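Local coordinates for pesticidal crystal protein Cry2Aa (PDB 1I5P), which kills dipteran and lepidopteran larvae by binding to their midgut epithelial cells and promoting colloid-osmotic lysis, at residues A[269-274]-A[467-472]; A[306-311]-A[421-426]. All coordinates share one frame; numbering follows the deposited sequence.

Contact 1: A[269-274]-A[467-472]; sequences VSSGAN and VHNRKN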
loop_
_atom_site.group_PDB
_atom_site.type_symbol
_atom_site.label_atom_id
_atom_site.label_comp_id
_atom_site.label_asym_id
_atom_site.label_seq_id
_atom_site.Cartn_x
_atom_site.Cartn_y
_atom_site.Cartn_z
ATOM N N VAL A 269 9.688 -4.562 -5.526
ATOM C CA VAL A 269 8.677 -3.528 -5.374
ATOM C C VAL A 269 9.036 -2.860 -4.049
ATOM O O VAL A 269 8.762 -3.409 -2.981
ATOM C CB VAL A 269 7.273 -4.162 -5.300
ATOM C CG1 VAL A 269 6.217 -3.092 -5.088
ATOM C CG2 VAL A 269 7.005 -4.940 -6.579
ATOM N N SER A 270 9.660 -1.686 -4.122
ATOM C CA SER A 270 10.114 -0.978 -2.928
ATOM C C SER A 270 9.026 -0.460 -2.001
ATOM O O SER A 270 9.282 -0.185 -0.826
ATOM C CB SER A 270 11.034 0.179 -3.322
ATOM O OG SER A 270 10.283 1.287 -3.778
ATOM N N SER A 271 7.814 -0.315 -2.520
ATOM C CA SER A 271 6.707 0.162 -1.702
ATOM C C SER A 271 5.380 -0.104 -2.388
ATOM O O SER A 271 5.331 -0.350 -3.593
ATOM C CB SER A 271 6.856 1.661 -1.430
ATOM O OG SER A 271 6.833 2.394 -2.639
ATOM N N GLY A 272 4.306 -0.058 -1.610
ATOM C CA GLY A 272 2.988 -0.287 -2.164
ATOM C C GLY A 272 2.027 0.790 -1.711
ATOM O O GLY A 272 2.444 1.871 -1.309
ATOM N N ALA A 273 0.736 0.499 -1.775
ATOM C CA ALA A 273 -0.271 1.458 -1.352
ATOM C C ALA A 273 -0.207 1.650 0.154
ATOM O O ALA A 273 0.238 0.762 0.885
ATOM C CB ALA A 273 -1.655 0.970 -1.747
ATOM N N ASN A 274 -0.641 2.815 0.621
ATOM C CA ASN A 274 -0.653 3.086 2.051
ATOM C C ASN A 274 -1.847 2.405 2.690
ATOM O O ASN A 274 -2.756 1.945 2.005
ATOM C CB ASN A 274 -0.802 4.585 2.330
ATOM C CG ASN A 274 0.386 5.401 1.873
ATOM O OD1 ASN A 274 1.536 5.018 2.066
ATOM N ND2 ASN A 274 0.103 6.558 1.278
ATOM N N VAL A 467 -0.179 6.883 8.692
ATOM C CA VAL A 467 -0.042 6.378 7.331
ATOM C C VAL A 467 1.012 5.282 7.320
ATOM O O VAL A 467 2.200 5.542 7.534
ATOM C CB VAL A 467 0.395 7.500 6.364
ATOM C CG1 VAL A 467 0.284 7.020 4.927
ATOM C CG2 VAL A 467 -0.462 8.745 6.584
ATOM N N HIS A 468 0.568 4.058 7.061
ATOM C CA HIS A 468 1.453 2.901 7.056
ATOM C C HIS A 468 1.834 2.460 5.647
ATOM O O HIS A 468 0.981 2.346 4.758
ATOM C CB HIS A 468 0.777 1.745 7.795
ATOM C CG HIS A 468 0.280 2.117 9.158
ATOM N ND1 HIS A 468 0.801 1.581 10.316
ATOM C CD2 HIS A 468 -0.689 2.981 9.547
ATOM C CE1 HIS A 468 0.175 2.099 11.359
ATOM N NE2 HIS A 468 -0.735 2.950 10.917
ATOM N N ASN A 469 3.122 2.209 5.448
ATOM C CA ASN A 469 3.605 1.781 4.147
ATOM C C ASN A 469 4.818 0.881 4.333
ATOM O O ASN A 469 5.547 1.006 5.323
ATOM C CB ASN A 469 3.959 3.012 3.300
ATOM C CG ASN A 469 4.084 2.690 1.826
ATOM O OD1 ASN A 469 5.085 2.124 1.389
ATOM N ND2 ASN A 469 3.062 3.040 1.052
ATOM N N ARG A 470 5.031 -0.022 3.380
ATOM C CA ARG A 470 6.158 -0.940 3.434
ATOM C C ARG A 470 7.492 -0.251 3.165
ATOM O O ARG A 470 8.545 -0.751 3.576
ATOM C CB ARG A 470 5.972 -2.060 2.417
ATOM C CG ARG A 470 4.926 -3.093 2.791
ATOM C CD ARG A 470 5.012 -4.283 1.857
ATOM N NE ARG A 470 4.490 -5.500 2.475
ATOM C CZ ARG A 470 3.241 -5.933 2.357
ATOM N NH1 ARG A 470 2.364 -5.250 1.634
ATOM N NH2 ARG A 470 2.871 -7.055 2.957
ATOM N N LYS A 471 7.444 0.882 2.466
ATOM C CA LYS A 471 8.646 1.635 2.123
ATOM C C LYS A 471 9.711 1.562 3.209
ATOM O O LYS A 471 9.454 1.897 4.362
ATOM C CB LYS A 471 8.298 3.099 1.856
ATOM C CG LYS A 471 9.477 3.920 1.371
ATOM C CD LYS A 471 10.045 3.330 0.085
ATOM C CE LYS A 471 11.118 4.228 -0.507
ATOM N NZ LYS A 471 11.547 3.753 -1.855
ATOM N N ASN A 472 10.911 1.135 2.836
ATOM C CA ASN A 472 11.983 1.009 3.812
ATOM C C ASN A 472 13.374 1.227 3.214
ATOM O O ASN A 472 14.317 1.565 3.935
ATOM C CB ASN A 472 11.887 -0.378 4.465
ATOM C CG ASN A 472 12.717 -0.501 5.736
ATOM O OD1 ASN A 472 12.945 0.475 6.444
ATOM N ND2 ASN A 472 13.147 -1.724 6.041
HETATM O O HOH W 1 11.178 -0.830 1.007
HETATM O O HOH W 2 9.155 4.151 -3.279
HETATM O O HOH W 3 2.901 -0.422 1.269
#

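Contact 2: A[306-311]-A[421-426]; sequences YILSGI and YFIRNI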
loop_
_atom_site.group_PDB
_atom_site.type_symbol
_atom_site.label_atom_id
_atom_site.label_comp_id
_atom_site.label_asym_id
_atom_site.label_seq_id
_atom_site.Cartn_x
_atom_site.Cartn_y
_atom_site.Cartn_z
ATOM N N TYR A 306 8.808 13.343 2.142
ATOM C CA TYR A 306 9.749 13.746 3.178
ATOM C C TYR A 306 9.888 12.657 4.237
ATOM O O TYR A 306 9.100 11.705 4.271
ATOM C CB TYR A 306 9.297 15.052 3.838
ATOM C CG TYR A 306 9.563 16.272 2.987
ATOM C CD1 TYR A 306 8.665 16.665 1.999
ATOM C CD2 TYR A 306 10.750 16.992 3.125
ATOM C CE1 TYR A 306 8.943 17.743 1.160
ATOM C CE2 TYR A 306 11.039 18.069 2.294
ATOM C CZ TYR A 306 10.135 18.440 1.317
ATOM O OH TYR A 306 10.447 19.496 0.496
ATOM N N ILE A 307 10.897 12.797 5.092
ATOM C CA ILE A 307 11.137 11.824 6.150
ATOM C C ILE A 307 10.519 12.291 7.462
ATOM O O ILE A 307 10.967 13.264 8.071
ATOM C CB ILE A 307 12.646 11.565 6.323
ATOM C CG1 ILE A 307 13.193 10.942 5.029
ATOM C CG2 ILE A 307 12.900 10.657 7.518
ATOM C CD1 ILE A 307 14.677 10.669 5.040
ATOM N N LEU A 308 9.469 11.584 7.874
ATOM C CA LEU A 308 8.723 11.883 9.097
ATOM C C LEU A 308 9.614 11.932 10.326
ATOM O O LEU A 308 10.331 10.976 10.627
ATOM C CB LEU A 308 7.627 10.831 9.299
ATOM C CG LEU A 308 6.710 10.959 10.521
ATOM C CD1 LEU A 308 5.918 12.256 10.431
ATOM C CD2 LEU A 308 5.761 9.758 10.586
ATOM N N SER A 309 9.541 13.044 11.046
ATOM C CA SER A 309 10.342 13.236 12.245
ATOM C C SER A 309 9.489 13.130 13.503
ATOM O O SER A 309 9.874 12.481 14.474
ATOM C CB SER A 309 11.015 14.608 12.204
ATOM O OG SER A 309 11.770 14.826 13.380
ATOM N N GLY A 310 8.328 13.776 13.477
ATOM C CA GLY A 310 7.443 13.746 14.625
ATOM C C GLY A 310 6.282 14.716 14.507
ATOM O O GLY A 310 5.886 15.099 13.409
ATOM N N ILE A 311 5.726 15.113 15.641
ATOM C CA ILE A 311 4.614 16.052 15.640
ATOM C C ILE A 311 4.732 16.999 16.818
ATOM O O ILE A 311 5.459 16.735 17.778
ATOM C CB ILE A 311 3.239 15.339 15.777
ATOM C CG1 ILE A 311 3.144 14.672 17.154
ATOM C CG2 ILE A 311 3.059 14.299 14.673
ATOM C CD1 ILE A 311 1.744 14.238 17.533
ATOM N N TYR A 421 5.174 -2.970 7.910
ATOM C CA TYR A 421 4.683 -1.648 7.542
ATOM C C TYR A 421 5.216 -0.649 8.543
ATOM O O TYR A 421 5.240 -0.913 9.747
ATOM C CB TYR A 421 3.151 -1.580 7.560
ATOM C CG TYR A 421 2.473 -2.129 6.324
ATOM C CD1 TYR A 421 2.390 -3.503 6.105
ATOM C CD2 TYR A 421 1.876 -1.275 5.394
ATOM C CE1 TYR A 421 1.730 -4.019 5.004
ATOM C CE2 TYR A 421 1.207 -1.783 4.281
ATOM C CZ TYR A 421 1.137 -3.154 4.094
ATOM O OH TYR A 421 0.478 -3.664 2.998
ATOM N N PHE A 422 5.658 0.496 8.041
ATOM C CA PHE A 422 6.161 1.551 8.905
ATOM C C PHE A 422 5.227 2.739 8.785
ATOM O O PHE A 422 4.572 2.926 7.755
ATOM C CB PHE A 422 7.569 1.995 8.484
ATOM C CG PHE A 422 8.601 0.904 8.536
ATOM C CD1 PHE A 422 8.800 0.065 7.446
ATOM C CD2 PHE A 422 9.365 0.711 9.678
ATOM C CE1 PHE A 422 9.757 -0.947 7.489
ATOM C CE2 PHE A 422 10.327 -0.306 9.733
ATOM C CZ PHE A 422 10.517 -1.135 8.633
ATOM N N ILE A 423 5.148 3.536 9.842
ATOM C CA ILE A 423 4.327 4.726 9.777
ATOM C C ILE A 423 5.237 5.745 9.099
ATOM O O ILE A 423 6.077 6.364 9.748
ATOM C CB ILE A 423 3.926 5.217 11.180
ATOM C CG1 ILE A 423 2.950 4.220 11.816
ATOM C CG2 ILE A 423 3.284 6.598 11.084
ATOM C CD1 ILE A 423 2.587 4.545 13.250
ATOM N N ARG A 424 5.091 5.884 7.785
ATOM C CA ARG A 424 5.911 6.814 7.020
ATOM C C ARG A 424 5.349 8.227 6.965
ATOM O O ARG A 424 5.991 9.136 6.446
ATOM C CB ARG A 424 6.129 6.283 5.604
ATOM C CG ARG A 424 7.000 5.030 5.556
ATOM C CD ARG A 424 8.372 5.276 6.172
ATOM N NE ARG A 424 9.184 4.063 6.164
ATOM C CZ ARG A 424 10.350 3.932 6.787
ATOM N NH1 ARG A 424 10.859 4.946 7.477
ATOM N NH2 ARG A 424 10.999 2.777 6.732
ATOM N N ASN A 425 4.145 8.414 7.484
ATOM C CA ASN A 425 3.558 9.745 7.517
ATOM C C ASN A 425 2.452 9.813 8.551
ATOM O O ASN A 425 1.873 8.794 8.929
ATOM C CB ASN A 425 3.009 10.155 6.142
ATOM C CG ASN A 425 2.814 11.666 6.019
ATOM O OD1 ASN A 425 3.338 12.435 6.820
ATOM N ND2 ASN A 425 2.070 12.093 5.008
ATOM N N ILE A 426 2.183 11.022 9.028
ATOM C CA ILE A 426 1.128 11.247 10.002
ATOM C C ILE A 426 0.310 12.429 9.509
ATOM O O ILE A 426 0.843 13.366 8.914
ATOM C CB ILE A 426 1.695 11.573 11.401
ATOM C CG1 ILE A 426 2.410 10.342 11.969
ATOM C CG2 ILE A 426 0.572 12.004 12.335
ATOM C CD1 ILE A 426 3.154 10.601 13.266
HETATM O O HOH W 4 8.634 9.443 6.104
#

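Contact 1: A[269-274]-A[467-472]
Asn469 swings its CG to the far side of CB from its own backbone N (chi1 -163°), while Asn274 keeps its CG beside the N (chi1 -66°), and from these settings the two carboxamides meet with their planes 74° apart. Asn469 ND2 spends its two hydrogens on two acceptors of the facing loop: Gly272 O at 2.7 Å and Asn274 OD1, also 2.7 Å from that nitrogen. Both bonds are short but bent, and in each the nitrogen sits above the carbonyl plane rather than on a lone pair. The other end of the amide turns back on its own chain. Asn469 OD1 takes the backbone N of Lys471 at 2.9 Å, in the carbonyl plane, closing an Asx turn just where strand 462-469 ends. Beside these bonds, Val467 CG1 lies against Asn274 CG at 3.5 Å, and Asn274 CA approaches His468 O at 3.2 Å in a CH...O contact.

At the other end, Lys471 bends at chi2 and passes its CD near Ser271 CB. Its NZ makes a weak hydrogen bond to Ser270 OG, 3.4 Å away, and a shorter one of 2.8 Å to a water that also bonds both Ser270 OG and Ser271 OG. Stronger ties lead outward, from Lys471 NZ to His485 and from Ser270 OG to Thr495 O. A second water links Ala273 O with Arg470 N and, weakly, Gly272 N, while helix 238-259 packs on Ala273.

With three bonds on one amide, the rotation of Asn469 is fixed and its nitrogen and oxygen could not trade places without losing them; this amide and the bridging waters join a largely buried loop to the strand end, in place of a continued strand ladder.

Contact 2: A[306-311]-A[421-426]
Of the flat side chains in the two segments, Asn425 approaches Leu308, its carboxamide OD1 standing 4.4 Å from Leu308 CD1, while the Phe422 ring farther back has Arg424 NH2 over one face, 3.5 Å above the plane and offset toward the rim; Arg424 NE is hydrogen-bonded to Lys471 O. The Asn425 amide is held by Tyr342 OH at its oxygen and Val302 O at its nitrogen. Leu308 is the main contributor. With CG turned away from the backbone N (chi1 -179°), the side chain reaches over the backbone of 423-425: CD2 comes to 3.5 Å from Ile423 O, then rests on Ile426 CG1 at 3.7 Å, the two side chains crossing at about a right angle. Ile311 extends the apolar patch, its CG2 4.0 Å from Ile426 CD1. A water joins the backbones, accepting from Leu308 N and donating to Tyr306 O and to Arg424 O, the last at 2.7 Å.

The two strands run 61° apart and belong to different sheets, so they meet as packed layers of the beta-prism domain. Each has a classic bulge here, Ser309-Gly310 opposite Asn341 and Arg424-Asn425 opposite Val467. Val340 and Tyr342 of strand 329-342 and Phe373 of strand 373-377 also touch Leu308.

Contacts 1 and 2 lie 12 Å apart, centre to centre, in the middle domain, and share its three-stranded antiparallel sheet. Strand 462-469, used by contact 1, pairs with strand 422-430, used by contact 2, through probable backbone bonds Asn469 O to Phe422 N and Val467 N to Asn425 O. Along the chain the order is 269-274, 306-311, 421-426, 467-472, so contact 1 brackets contact 2. Contact 2 joins strand 422-430 to the sheet containing strand 308-321. Contact 1 lies at the end of strand 462-469, beside the loop leading into edge strand 275-278; helix 238-259 and Thr495 border it, consistent with a place near the meeting of the toxin's three domains.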